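Side-chain contacts in Esterase/lipase (PDB 3K6K), which probably hydrolyses carboxylic ester bonds, as a bacterial relative of hormone-sensitive lipase with an alpha/beta hydrolase fold: residues A43-E46 with A47-R51; K34-P37 with L38-R42; R19-L22 with Q23-K26; D294-I297 with K298-H302; I245-G248 with S249-L253. All coordinates share one frame; numbering follows the deposited sequence.

Contact 1: A43-E46 with A47-R51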
loop_
_atom_site.group_PDB
_atom_site.type_symbol
_atom_site.label_atom_id
_atom_site.label_comp_id
_atom_site.label_asym_id
_atom_site.label_seq_id
_atom_site.Cartn_x
_atom_site.Cartn_y
_atom_site.Cartn_z
ATOM N N ALA A 43 29.225 18.748 1.727
ATOM C CA ALA A 43 29.429 20.044 1.079
ATOM C C ALA A 43 28.888 20.070 -0.347
ATOM O O ALA A 43 28.278 21.055 -0.734
ATOM C CB ALA A 43 30.901 20.491 1.111
ATOM N N GLY A 44 29.072 18.965 -1.081
ATOM C CA GLY A 44 28.608 18.795 -2.467
ATOM C C GLY A 44 27.132 18.445 -2.669
ATOM O O GLY A 44 26.529 18.822 -3.662
ATOM N N MET A 45 26.539 17.717 -1.731
ATOM C CA MET A 45 25.101 17.651 -1.666
ATOM C C MET A 45 24.540 19.056 -1.436
ATOM O O MET A 45 23.571 19.448 -2.069
ATOM C CB MET A 45 24.697 16.723 -0.552
ATOM C CG MET A 45 23.318 16.133 -0.678
ATOM S SD MET A 45 22.987 14.970 0.693
ATOM C CE MET A 45 24.585 14.066 0.681
ATOM N N GLU A 46 25.178 19.831 -0.565
ATOM C CA GLU A 46 24.699 21.182 -0.266
ATOM C C GLU A 46 24.727 22.056 -1.534
ATOM O O GLU A 46 23.736 22.702 -1.862
ATOM C CB GLU A 46 25.472 21.860 0.898
ATOM C CG GLU A 46 25.326 21.255 2.341
ATOM C CD GLU A 46 23.981 21.598 3.038
ATOM O OE1 GLU A 46 23.158 22.285 2.442
ATOM O OE2 GLU A 46 23.734 21.200 4.206
ATOM N N ALA A 47 25.833 22.023 -2.278
ATOM C CA ALA A 47 26.039 22.937 -3.410
ATOM C C ALA A 47 25.084 22.617 -4.554
ATOM O O ALA A 47 24.463 23.521 -5.116
ATOM C CB ALA A 47 27.505 22.899 -3.882
ATOM N N LEU A 48 24.961 21.330 -4.883
ATOM C CA LEU A 48 24.030 20.870 -5.904
ATOM C C LEU A 48 22.577 21.204 -5.485
ATOM O O LEU A 48 21.792 21.750 -6.272
ATOM C CB LEU A 48 24.249 19.379 -6.147
ATOM C CG LEU A 48 23.630 18.630 -7.333
ATOM C CD1 LEU A 48 24.678 17.648 -7.928
ATOM C CD2 LEU A 48 22.317 17.883 -6.983
ATOM N N CYS A 49 22.226 20.955 -4.234
ATOM C CA CYS A 49 20.843 21.191 -3.826
ATOM C C CYS A 49 20.340 22.652 -3.849
ATOM O O CYS A 49 19.172 22.860 -4.167
ATOM C CB CYS A 49 20.514 20.490 -2.511
ATOM S SG CYS A 49 20.561 18.725 -2.704
ATOM N N GLU A 50 21.200 23.635 -3.558
ATOM C CA GLU A 50 20.849 25.063 -3.724
ATOM C C GLU A 50 20.282 25.402 -5.103
ATOM O O GLU A 50 19.513 26.344 -5.232
ATOM C CB GLU A 50 22.048 25.964 -3.440
ATOM C CG GLU A 50 21.871 26.899 -2.261
ATOM C CD GLU A 50 23.052 26.806 -1.255
ATOM O OE1 GLU A 50 24.183 27.194 -1.651
ATOM O OE2 GLU A 50 22.841 26.336 -0.082
ATOM N N ARG A 51 20.671 24.631 -6.122
ATOM C CA ARG A 51 20.186 24.791 -7.512
ATOM C C ARG A 51 18.697 24.478 -7.786
ATOM O O ARG A 51 18.151 24.944 -8.783
ATOM C CB ARG A 51 21.019 23.933 -8.491
ATOM C CG ARG A 51 22.149 24.649 -9.265
ATOM C CD ARG A 51 23.486 24.731 -8.493
ATOM N NE ARG A 51 23.712 26.019 -7.787
ATOM C CZ ARG A 51 24.723 26.871 -8.031
ATOM N NH1 ARG A 51 25.620 26.584 -8.979
ATOM N NH2 ARG A 51 24.851 28.002 -7.319
#
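Met45 and Cys49 meet one turn apart on the alpha helix 38-49, the apolar side-chain pair of a local contact built on i to i+4 spacing. The sulfur of Cys49 comes alongside the Met45 chain, its SG 4.3 Å from Met45 CG. With SG anti to the carbonyl carbon and beside the backbone N (chi1 -66°), the thiol is folded back along the helix, and SG ends 3.2 Å from Met45 O. The same carbonyl accepts the main-chain hydrogen bond from Cys49 N, at 3.0 Å. Equivalent bonds run from Ala47 N to Ala43 O, from Leu48 N to Gly44 O and from Glu50 N to Glu46 O.

Further out, Glu46 bends at chi2 (-76°), and its OE2 is hydrogen-bonded to Ser95 OG. Glu46 OE1 stays 4.8 Å from Glu50 OE2, a like-charged pair without contact that probably disfavours any closer approach. Thr98 of helix 96-110 receives Met45, Glu46 and Cys49, so this side of the helix is packed while the Ala43, Gly44 and Ala47 side is exposed. One turn on from Gly44, Leu48 CB sits 3.4 Å from Gly44 O.

Contact 2: K34-P37 with L38-R42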
loop_
_atom_site.group_PDB
_atom_site.type_symbol
_atom_site.label_atom_id
_atom_site.label_comp_id
_atom_site.label_asym_id
_atom_site.label_seq_id
_atom_site.Cartn_x
_atom_site.Cartn_y
_atom_site.Cartn_z
ATOM N N LYS A 34 34.872 7.262 -6.288
ATOM C CA LYS A 34 34.627 6.037 -5.506
ATOM C C LYS A 34 34.579 6.247 -3.954
ATOM O O LYS A 34 33.734 5.628 -3.256
ATOM C CB LYS A 34 35.539 4.868 -5.907
ATOM C CG LYS A 34 35.089 3.521 -5.256
ATOM C CD LYS A 34 35.820 2.268 -5.784
ATOM C CE LYS A 34 35.945 1.181 -4.688
ATOM N NZ LYS A 34 36.830 0.052 -5.141
ATOM N N ASN A 35 35.452 7.108 -3.413
ATOM C CA ASN A 35 35.461 7.305 -1.955
ATOM C C ASN A 35 35.564 8.767 -1.612
ATOM O O ASN A 35 36.637 9.203 -1.197
ATOM C CB ASN A 35 36.663 6.597 -1.296
ATOM C CG ASN A 35 36.870 5.186 -1.792
ATOM O OD1 ASN A 35 36.386 4.235 -1.185
ATOM N ND2 ASN A 35 37.592 5.041 -2.906
ATOM N N LEU A 36 34.494 9.534 -1.802
ATOM C CA LEU A 36 34.581 10.942 -1.497
ATOM C C LEU A 36 34.665 11.089 0.007
ATOM O O LEU A 36 34.114 10.285 0.720
ATOM C CB LEU A 36 33.402 11.773 -2.039
ATOM C CG LEU A 36 33.639 12.834 -3.120
ATOM C CD1 LEU A 36 32.715 14.054 -2.946
ATOM C CD2 LEU A 36 35.090 13.286 -3.218
ATOM N N PRO A 37 35.394 12.117 0.478
ATOM C CA PRO A 37 35.374 12.367 1.894
ATOM C C PRO A 37 33.964 12.754 2.302
ATOM O O PRO A 37 33.269 13.481 1.574
ATOM C CB PRO A 37 36.350 13.547 2.062
ATOM C CG PRO A 37 37.261 13.448 0.929
ATOM C CD PRO A 37 36.443 12.903 -0.204
ATOM N N LEU A 38 33.544 12.291 3.462
ATOM C CA LEU A 38 32.221 12.585 3.884
ATOM C C LEU A 38 31.927 14.071 4.066
ATOM O O LEU A 38 30.829 14.481 3.719
ATOM C CB LEU A 38 31.849 11.752 5.103
ATOM C CG LEU A 38 30.455 11.999 5.646
ATOM C CD1 LEU A 38 29.499 11.634 4.534
ATOM C CD2 LEU A 38 30.289 11.106 6.870
ATOM N N ASP A 39 32.874 14.892 4.552
ATOM C CA ASP A 39 32.683 16.366 4.569
ATOM C C ASP A 39 32.507 16.953 3.181
ATOM O O ASP A 39 31.838 17.971 3.018
ATOM C CB ASP A 39 33.834 17.122 5.263
ATOM C CG ASP A 39 35.220 16.754 4.693
ATOM O OD1 ASP A 39 36.030 17.680 4.454
ATOM O OD2 ASP A 39 35.480 15.556 4.448
ATOM N N GLN A 40 33.133 16.336 2.182
ATOM C CA GLN A 40 32.977 16.813 0.798
ATOM C C GLN A 40 31.634 16.348 0.214
ATOM O O GLN A 40 30.977 17.077 -0.520
ATOM C CB GLN A 40 34.108 16.288 -0.070
ATOM C CG GLN A 40 35.161 17.300 -0.415
ATOM C CD GLN A 40 36.339 16.621 -1.094
ATOM O OE1 GLN A 40 37.370 16.399 -0.461
ATOM N NE2 GLN A 40 36.180 16.254 -2.378
ATOM N N LYS A 41 31.234 15.140 0.554
ATOM C CA LYS A 41 29.977 14.615 0.075
ATOM C C LYS A 41 28.845 15.540 0.596
ATOM O O LYS A 41 27.973 15.974 -0.154
ATOM C CB LYS A 41 29.851 13.164 0.530
ATOM C CG LYS A 41 28.897 12.265 -0.249
ATOM C CD LYS A 41 29.096 10.706 0.099
ATOM C CE LYS A 41 30.363 10.040 -0.569
ATOM N NZ LYS A 41 30.364 8.533 -0.582
ATOM N N ARG A 42 28.940 15.906 1.863
ATOM C CA ARG A 42 28.000 16.791 2.497
ATOM C C ARG A 42 28.014 18.180 1.875
ATOM O O ARG A 42 26.935 18.689 1.516
ATOM C CB ARG A 42 28.255 16.872 3.995
ATOM C CG ARG A 42 28.140 15.504 4.747
ATOM C CD ARG A 42 28.050 15.875 6.220
ATOM N NE ARG A 42 27.941 14.732 7.098
ATOM C CZ ARG A 42 28.307 14.729 8.393
ATOM N NH1 ARG A 42 28.866 15.803 8.966
ATOM N NH2 ARG A 42 28.153 13.630 9.119
#
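Pro37 and Lys41 are joined by the hydrogen bond that begins helix 38-49. Pro37 holds the N-cap position, and its carbonyl oxygen accepts Lys41 N at 2.8 Å with an N-H...O angle of 155°. Gln40 N lies 2.9 Å from the same Pro37 O, but its angle of 123° makes that bond weak. One carbonyl therefore serves two amides of the first turn.

The remaining contacts are van der Waals ones. The Pro37 ring and the Gln40 side chain lie side by side and point the same way, with Gln40 OE1 3.3 Å from Pro37 CG. Leu36 instead crosses Gln40 at about a right angle, bringing its CD2 within 3.3 Å of Gln40 NE2, while its other methyl, CD1, rests against Gln40 CB. From another direction the Lys41 chain, bent at chi3 (-76°), carries its CE to 3.8 Å from Leu36 CB. Replacing Leu36 with a glycine would probably open a gap between Gln40 and Lys41 and leave both side chains freer to turn. At the neighbouring ring carbon, Asp39 OD2 approaches Pro37 CB to 3.2 Å.

The segment 34-37 is the end of the loop that leads from helix 18-30, and the helix it opens is held against two further loops. Leu38 packs on Ile92, between strand 82-86 and helix 96-110, and on Pro123, between strand 113-117 and helix 129-145; Arg42 grips the same two loops through a hydrogen bond to Ile92 O and a salt bridge to Glu124.

Contact 3: R19-L22 with Q23-K26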
loop_
_atom_site.group_PDB
_atom_site.type_symbol
_atom_site.label_atom_id
_atom_site.label_comp_id
_atom_site.label_asym_id
_atom_site.label_seq_id
_atom_site.Cartn_x
_atom_site.Cartn_y
_atom_site.Cartn_z
ATOM N N ARG A 19 11.842 7.034 -17.878
ATOM C CA ARG A 19 12.944 6.101 -18.142
ATOM C C ARG A 19 14.219 6.875 -18.546
ATOM O O ARG A 19 15.337 6.388 -18.353
ATOM C CB ARG A 19 12.553 5.031 -19.162
ATOM C CG ARG A 19 11.648 3.905 -18.582
ATOM C CD ARG A 19 11.355 2.890 -19.699
ATOM N NE ARG A 19 12.610 2.253 -20.151
ATOM C CZ ARG A 19 12.782 1.475 -21.227
ATOM N NH1 ARG A 19 11.775 1.161 -22.045
ATOM N NH2 ARG A 19 13.997 0.993 -21.475
ATOM N N ASP A 20 14.015 8.094 -19.044
ATOM C CA ASP A 20 15.111 8.931 -19.515
ATOM C C ASP A 20 15.776 9.547 -18.308
ATOM O O ASP A 20 16.986 9.653 -18.286
ATOM C CB ASP A 20 14.657 9.979 -20.576
ATOM C CG ASP A 20 14.200 9.299 -21.883
ATOM O OD1 ASP A 20 14.592 8.100 -22.065
ATOM O OD2 ASP A 20 13.435 9.893 -22.712
ATOM N N PHE A 21 14.975 9.899 -17.299
ATOM C CA PHE A 21 15.503 10.496 -16.096
ATOM C C PHE A 21 16.316 9.431 -15.366
ATOM O O PHE A 21 17.362 9.738 -14.825
ATOM C CB PHE A 21 14.383 11.041 -15.189
ATOM C CG PHE A 21 14.894 11.730 -13.905
ATOM C CD1 PHE A 21 14.415 11.346 -12.649
ATOM C CD2 PHE A 21 15.826 12.765 -13.971
ATOM C CE1 PHE A 21 14.859 11.973 -11.487
ATOM C CE2 PHE A 21 16.294 13.402 -12.809
ATOM C CZ PHE A 21 15.798 12.989 -11.556
ATOM N N LEU A 22 15.834 8.190 -15.375
ATOM C CA LEU A 22 16.583 7.067 -14.790
ATOM C C LEU A 22 17.973 6.913 -15.402
ATOM O O LEU A 22 18.935 6.602 -14.686
ATOM C CB LEU A 22 15.828 5.729 -14.905
ATOM C CG LEU A 22 14.536 5.761 -14.073
ATOM C CD1 LEU A 22 13.669 4.540 -14.304
ATOM C CD2 LEU A 22 14.852 5.984 -12.556
ATOM N N GLN A 23 18.053 7.103 -16.725
ATOM C CA GLN A 23 19.327 7.007 -17.442
ATOM C C GLN A 23 20.241 8.186 -17.036
ATOM O O GLN A 23 21.442 8.034 -16.922
ATOM C CB GLN A 23 19.122 6.911 -18.969
ATOM C CG GLN A 23 20.430 6.636 -19.754
ATOM C CD GLN A 23 20.545 5.195 -20.315
ATOM O OE1 GLN A 23 21.077 5.000 -21.438
ATOM N NE2 GLN A 23 20.070 4.197 -19.546
ATOM N N LEU A 24 19.670 9.334 -16.777
ATOM C CA LEU A 24 20.457 10.418 -16.342
ATOM C C LEU A 24 20.989 10.103 -14.951
ATOM O O LEU A 24 22.149 10.296 -14.747
ATOM C CB LEU A 24 19.738 11.737 -16.458
ATOM C CG LEU A 24 20.235 12.881 -15.616
ATOM C CD1 LEU A 24 21.632 13.210 -15.861
ATOM C CD2 LEU A 24 19.396 14.100 -15.726
ATOM N N LEU A 25 20.181 9.527 -14.059
ATOM C CA LEU A 25 20.678 9.038 -12.761
ATOM C C LEU A 25 21.726 7.910 -12.871
ATOM O O LEU A 25 22.704 7.875 -12.115
ATOM C CB LEU A 25 19.522 8.622 -11.851
ATOM C CG LEU A 25 18.404 9.658 -11.585
ATOM C CD1 LEU A 25 17.329 9.045 -10.712
ATOM C CD2 LEU A 25 18.874 10.958 -10.975
ATOM N N LYS A 26 21.538 6.987 -13.796
ATOM C CA LYS A 26 22.554 5.947 -14.005
ATOM C C LYS A 26 23.917 6.596 -14.298
ATOM O O LYS A 26 24.912 6.268 -13.656
ATOM C CB LYS A 26 22.128 5.051 -15.166
ATOM C CG LYS A 26 23.002 3.850 -15.428
ATOM C CD LYS A 26 22.227 2.946 -16.363
ATOM C CE LYS A 26 23.038 1.820 -16.897
ATOM N NZ LYS A 26 22.027 0.818 -17.330
#
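Phe21 presents one face of its ring to the isobutyl group of Leu25, one helical turn on. Leu25 CD2 makes a CH-pi contact, 4.2 Å from the ring centroid and 28° off the ring normal, and its closest ring atom is Phe21 CZ at 3.7 Å. Leu25 CG stands over the middle of the same face. The ring reaches this place because Phe21 CG is anti to the backbone N (chi1 -178°), whereas Leu25 has its CG beside the backbone N. Leu24 approaches the ring obliquely, CD2 to Phe21 CD2 at 4.2 Å. Leu22 adds a looser methyl contact, its CD2 4.3 Å from Leu25 CD1. Underneath, Leu25 N donates to Phe21 O at 2.9 Å, one of four successive i to i+4 bonds.

Were Phe21 a serine, Leu25 would probably lose the surface its methyls rest on, and Tyr286 and Phe289, whose rings meet Phe21, would face a gap. Leu25 also packs on Pro280. This is an apolar ridge on an amphipathic helix, its other side formed by exposed Arg19, Asp20, Gln23 and Lys26. Its position is consistent with the cap that N-terminal helices form over the active site in hormone-sensitive-lipase relatives; the Leu25 side chain lies near, without touching, the putative Ser-His-Glu triad.

Contact 4: D294-I297 with K298-H302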
loop_
_atom_site.group_PDB
_atom_site.type_symbol
_atom_site.label_atom_id
_atom_site.label_comp_id
_atom_site.label_asym_id
_atom_site.label_seq_id
_atom_site.Cartn_x
_atom_site.Cartn_y
_atom_site.Cartn_z
ATOM N N ASP A 294 5.415 15.794 -8.720
ATOM C CA ASP A 294 4.382 16.790 -8.395
ATOM C C ASP A 294 3.122 16.100 -7.954
ATOM O O ASP A 294 2.528 16.576 -7.029
ATOM C CB ASP A 294 4.000 17.735 -9.551
ATOM C CG ASP A 294 5.190 18.238 -10.330
ATOM O OD1 ASP A 294 4.998 18.347 -11.593
ATOM O OD2 ASP A 294 6.284 18.508 -9.696
ATOM N N ILE A 295 2.744 14.988 -8.601
ATOM C CA ILE A 295 1.523 14.259 -8.268
ATOM C C ILE A 295 1.622 13.635 -6.865
ATOM O O ILE A 295 0.658 13.648 -6.098
ATOM C CB ILE A 295 1.191 13.143 -9.311
ATOM C CG1 ILE A 295 1.266 13.653 -10.747
ATOM C CG2 ILE A 295 -0.240 12.545 -9.121
ATOM C CD1 ILE A 295 1.094 12.438 -11.845
ATOM N N SER A 296 2.768 13.039 -6.532
ATOM C CA SER A 296 2.895 12.411 -5.228
ATOM C C SER A 296 2.766 13.469 -4.072
ATOM O O SER A 296 2.095 13.262 -3.061
ATOM C CB SER A 296 4.221 11.699 -5.135
ATOM O OG SER A 296 4.483 11.484 -3.778
ATOM N N ILE A 297 3.457 14.583 -4.241
ATOM C CA ILE A 297 3.335 15.709 -3.367
ATOM C C ILE A 297 1.871 16.160 -3.224
ATOM O O ILE A 297 1.388 16.431 -2.118
ATOM C CB ILE A 297 4.369 16.787 -3.805
ATOM C CG1 ILE A 297 5.805 16.297 -3.333
ATOM C CG2 ILE A 297 4.113 18.086 -3.154
ATOM C CD1 ILE A 297 6.967 16.988 -4.051
ATOM N N LYS A 298 1.149 16.189 -4.329
ATOM C CA LYS A 298 -0.208 16.652 -4.322
ATOM C C LYS A 298 -1.022 15.715 -3.443
ATOM O O LYS A 298 -1.736 16.186 -2.551
ATOM C CB LYS A 298 -0.764 16.688 -5.749
ATOM C CG LYS A 298 -1.980 17.645 -5.956
ATOM C CD LYS A 298 -1.555 19.144 -6.297
ATOM C CE LYS A 298 -1.355 19.447 -7.806
ATOM N NZ LYS A 298 -0.016 19.037 -8.375
ATOM N N GLU A 299 -0.877 14.405 -3.666
ATOM C CA GLU A 299 -1.608 13.414 -2.901
ATOM C C GLU A 299 -1.259 13.390 -1.407
ATOM O O GLU A 299 -2.175 13.252 -0.567
ATOM C CB GLU A 299 -1.438 12.020 -3.496
ATOM C CG GLU A 299 -2.031 11.912 -4.845
ATOM C CD GLU A 299 -1.869 10.550 -5.484
ATOM O OE1 GLU A 299 -2.345 10.438 -6.635
ATOM O OE2 GLU A 299 -1.297 9.610 -4.863
ATOM N N ILE A 300 0.045 13.519 -1.100
ATOM C CA ILE A 300 0.536 13.532 0.264
ATOM C C ILE A 300 -0.101 14.668 1.010
ATOM O O ILE A 300 -0.493 14.511 2.178
ATOM C CB ILE A 300 2.058 13.721 0.355
ATOM C CG1 ILE A 300 2.836 12.431 0.001
ATOM C CG2 ILE A 300 2.460 14.146 1.779
ATOM C CD1 ILE A 300 4.211 12.735 -0.517
ATOM N N CYS A 301 -0.200 15.814 0.330
ATOM C CA CYS A 301 -0.761 17.007 0.955
ATOM C C CYS A 301 -2.253 16.820 1.166
ATOM O O CYS A 301 -2.763 17.157 2.224
ATOM C CB CYS A 301 -0.411 18.302 0.187
ATOM S SG CYS A 301 1.362 18.765 0.432
ATOM N N HIS A 302 -2.939 16.268 0.185
ATOM C CA HIS A 302 -4.336 15.973 0.369
ATOM C C HIS A 302 -4.496 15.077 1.628
ATOM O O HIS A 302 -5.366 15.315 2.498
ATOM C CB HIS A 302 -4.897 15.291 -0.883
ATOM C CG HIS A 302 -6.395 15.299 -0.960
ATOM N ND1 HIS A 302 -7.110 16.370 -1.470
ATOM C CD2 HIS A 302 -7.320 14.368 -0.602
ATOM C CE1 HIS A 302 -8.407 16.098 -1.425
ATOM N NE2 HIS A 302 -8.562 14.896 -0.894
#
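The carboxylate of Glu299 is approached by Ile295, whose CG2 methyl lies 3.9 Å from Glu299 OE1 and well out of the plane of the group. The two side chains run side by side in the same direction; Glu299 is extended beyond CG, its chi2 of 179° carrying the carboxylate to strand 271-276, where OE2 forms a salt bridge with Lys274. The other carboxylate, that of Asp294, does not reach Lys298: Asp294 OD1 is 6.0 Å from Lys298 NZ, too far for a salt bridge. Lys298 instead curls back through bends at chi2, chi3 and chi4, and its NZ comes to 3.8 Å from Asp294 O.

On the buried side, Ser296 and Ile300 form the closest side-chain pair. Ser296 OG is anti to the backbone N (chi1 162°) and touches Ile300 CD1 at 3.5 Å. That hydroxyl is not left to the methyl alone, since it is hydrogen-bonded to His246 ND1. Beneath it, Ile300 N donates to Ser296 O at 2.8 Å, and the same i to i+4 bonding links Lys298 to Asp294, Glu299 to Ile295 and Cys301 to Ile297.

Helix 291-305 thus packs across the sheet: Ile300 meets Leu244 and His246 of strand 243-248 and Val182 and Leu184 of strand 180-184, Ile295 and Glu299 lie on Trp276 of strand 271-276, and Ile297 and Cys301 touch helix 96-110.

Contact 5: I245-G248 with S249-L253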
loop_
_atom_site.group_PDB
_atom_site.type_symbol
_atom_site.label_atom_id
_atom_site.label_comp_id
_atom_site.label_asym_id
_atom_site.label_seq_id
_atom_site.Cartn_x
_atom_site.Cartn_y
_atom_site.Cartn_z
ATOM N N ILE A 245 2.772 5.736 3.245
ATOM C CA ILE A 245 4.091 5.467 2.663
ATOM C C ILE A 245 4.042 5.682 1.117
ATOM O O ILE A 245 3.146 5.186 0.407
ATOM C CB ILE A 245 4.595 4.009 3.014
ATOM C CG1 ILE A 245 4.532 3.738 4.512
ATOM C CG2 ILE A 245 6.049 3.802 2.557
ATOM C CD1 ILE A 245 4.614 2.363 4.828
ATOM N N HIS A 246 4.947 6.482 0.583
ATOM C CA HIS A 246 5.151 6.477 -0.867
ATOM C C HIS A 246 6.502 5.895 -1.211
ATOM O O HIS A 246 7.427 5.987 -0.392
ATOM C CB HIS A 246 5.025 7.863 -1.431
ATOM C CG HIS A 246 3.615 8.289 -1.571
ATOM N ND1 HIS A 246 3.233 9.377 -2.324
ATOM C CD2 HIS A 246 2.477 7.718 -1.116
ATOM C CE1 HIS A 246 1.920 9.493 -2.270
ATOM N NE2 HIS A 246 1.433 8.477 -1.573
ATOM N N VAL A 247 6.650 5.305 -2.395
ATOM C CA VAL A 247 7.966 4.787 -2.766
ATOM C C VAL A 247 7.959 4.538 -4.278
ATOM O O VAL A 247 6.875 4.475 -4.898
ATOM C CB VAL A 247 8.269 3.472 -1.916
ATOM C CG1 VAL A 247 7.202 2.345 -2.198
ATOM C CG2 VAL A 247 9.690 2.965 -2.075
ATOM N N GLY A 248 9.148 4.396 -4.871
ATOM C CA GLY A 248 9.287 4.084 -6.284
ATOM C C GLY A 248 9.618 2.627 -6.532
ATOM O O GLY A 248 10.032 1.909 -5.598
ATOM N N SER A 249 9.391 2.193 -7.763
ATOM C CA SER A 249 9.792 0.902 -8.235
ATOM C C SER A 249 11.295 0.677 -8.205
ATOM O O SER A 249 11.723 -0.459 -7.931
ATOM C CB SER A 249 9.341 0.697 -9.695
ATOM O OG SER A 249 9.357 1.943 -10.425
ATOM N N GLU A 250 12.088 1.695 -8.555
ATOM C CA GLU A 250 13.535 1.461 -8.782
ATOM C C GLU A 250 14.324 1.583 -7.480
ATOM O O GLU A 250 15.313 2.362 -7.331
ATOM C CB GLU A 250 14.113 2.389 -9.835
ATOM C CG GLU A 250 13.284 2.500 -11.076
ATOM C CD GLU A 250 12.956 1.196 -11.717
ATOM O OE1 GLU A 250 13.861 0.550 -12.245
ATOM O OE2 GLU A 250 11.764 0.814 -11.749
ATOM N N GLU A 251 13.904 0.788 -6.519
ATOM C CA GLU A 251 14.399 0.978 -5.185
ATOM C C GLU A 251 14.937 -0.297 -4.509
ATOM O O GLU A 251 14.213 -1.277 -4.260
ATOM C CB GLU A 251 13.307 1.641 -4.350
ATOM C CG GLU A 251 13.010 3.033 -4.811
ATOM C CD GLU A 251 12.713 3.968 -3.658
ATOM O OE1 GLU A 251 13.462 3.870 -2.685
ATOM O OE2 GLU A 251 11.750 4.797 -3.697
ATOM N N ALA A 252 16.230 -0.263 -4.210
ATOM C CA ALA A 252 16.846 -1.322 -3.413
ATOM C C ALA A 252 16.064 -1.515 -2.075
ATOM O O ALA A 252 16.081 -2.607 -1.526
ATOM C CB ALA A 252 18.298 -0.954 -3.112
ATOM N N LEU A 253 15.432 -0.438 -1.574
ATOM C CA LEU A 253 14.713 -0.372 -0.280
ATOM C C LEU A 253 13.150 -0.421 -0.450
ATOM O O LEU A 253 12.373 0.008 0.408
ATOM C CB LEU A 253 15.136 0.870 0.516
ATOM C CG LEU A 253 16.634 1.132 0.765
ATOM C CD1 LEU A 253 16.865 2.294 1.726
ATOM C CD2 LEU A 253 17.282 -0.145 1.331
#
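The acid corner of a probable Ser157-His281-Glu251 catalytic triad is formed here, where Glu251 folds back onto Gly248. Gly248 N donates to Glu251 OE2 at 2.9 Å in a nearly straight bond (166°). The oxygen is met on its anti side, with the donor 29° out of the carboxylate plane. Ser185 OG is a second partner of OE2, while OE1 is hydrogen-bonded to His281 ND1, so both oxygens are held and the rotation of the group is restricted. Packing adds to this: Val247 CG2 comes within 3.2 Å of Glu251 OE2, and Glu251 CG lies 3.3 Å from Gly248 O.

In the alpha/beta hydrolase fold such an acid sits on the loop that follows a strand late in the sheet, here 243-248, next to the edge strand 271-276. The loop doubles back through an inverse gamma turn centred on Glu250, marked by the weak bond from Glu251 N to Ser249 O at 2.9 Å. Glu251 CG is anti to its own carbonyl carbon (chi1 -66°), and the bend at chi2 directs the carboxylate toward the strand end. Neighbouring Glu250 looks elsewhere, forming a salt bridge from OE2 to Arg203. Ser249 OG is hydrogen-bonded to Trp276 O, and Ser249 packs on Gly265 of the second subunit.

From the N terminus the order is contact 3, contact 2, contact 1, contact 5 and contact 4. Each joins adjoining segments, so none closes a long loop, and they run in series without nesting or crossing. Contact 3 lies on helix 18-30; contact 2 opens helix 38-49, and contact 1 continues it, their centres 13 Å apart. Contact 5 then marks the end of strand 243-248, and contact 4 lies on helix 291-305, against the sheet. Contact 5 touches two others: Leu22 CD1 of contact 3 is 3.8 Å from its Glu250 CG, and its His246 packs on Ile300 of contact 4. The N-terminal helix, the probable acid loop and the C-terminal helix are thereby connected.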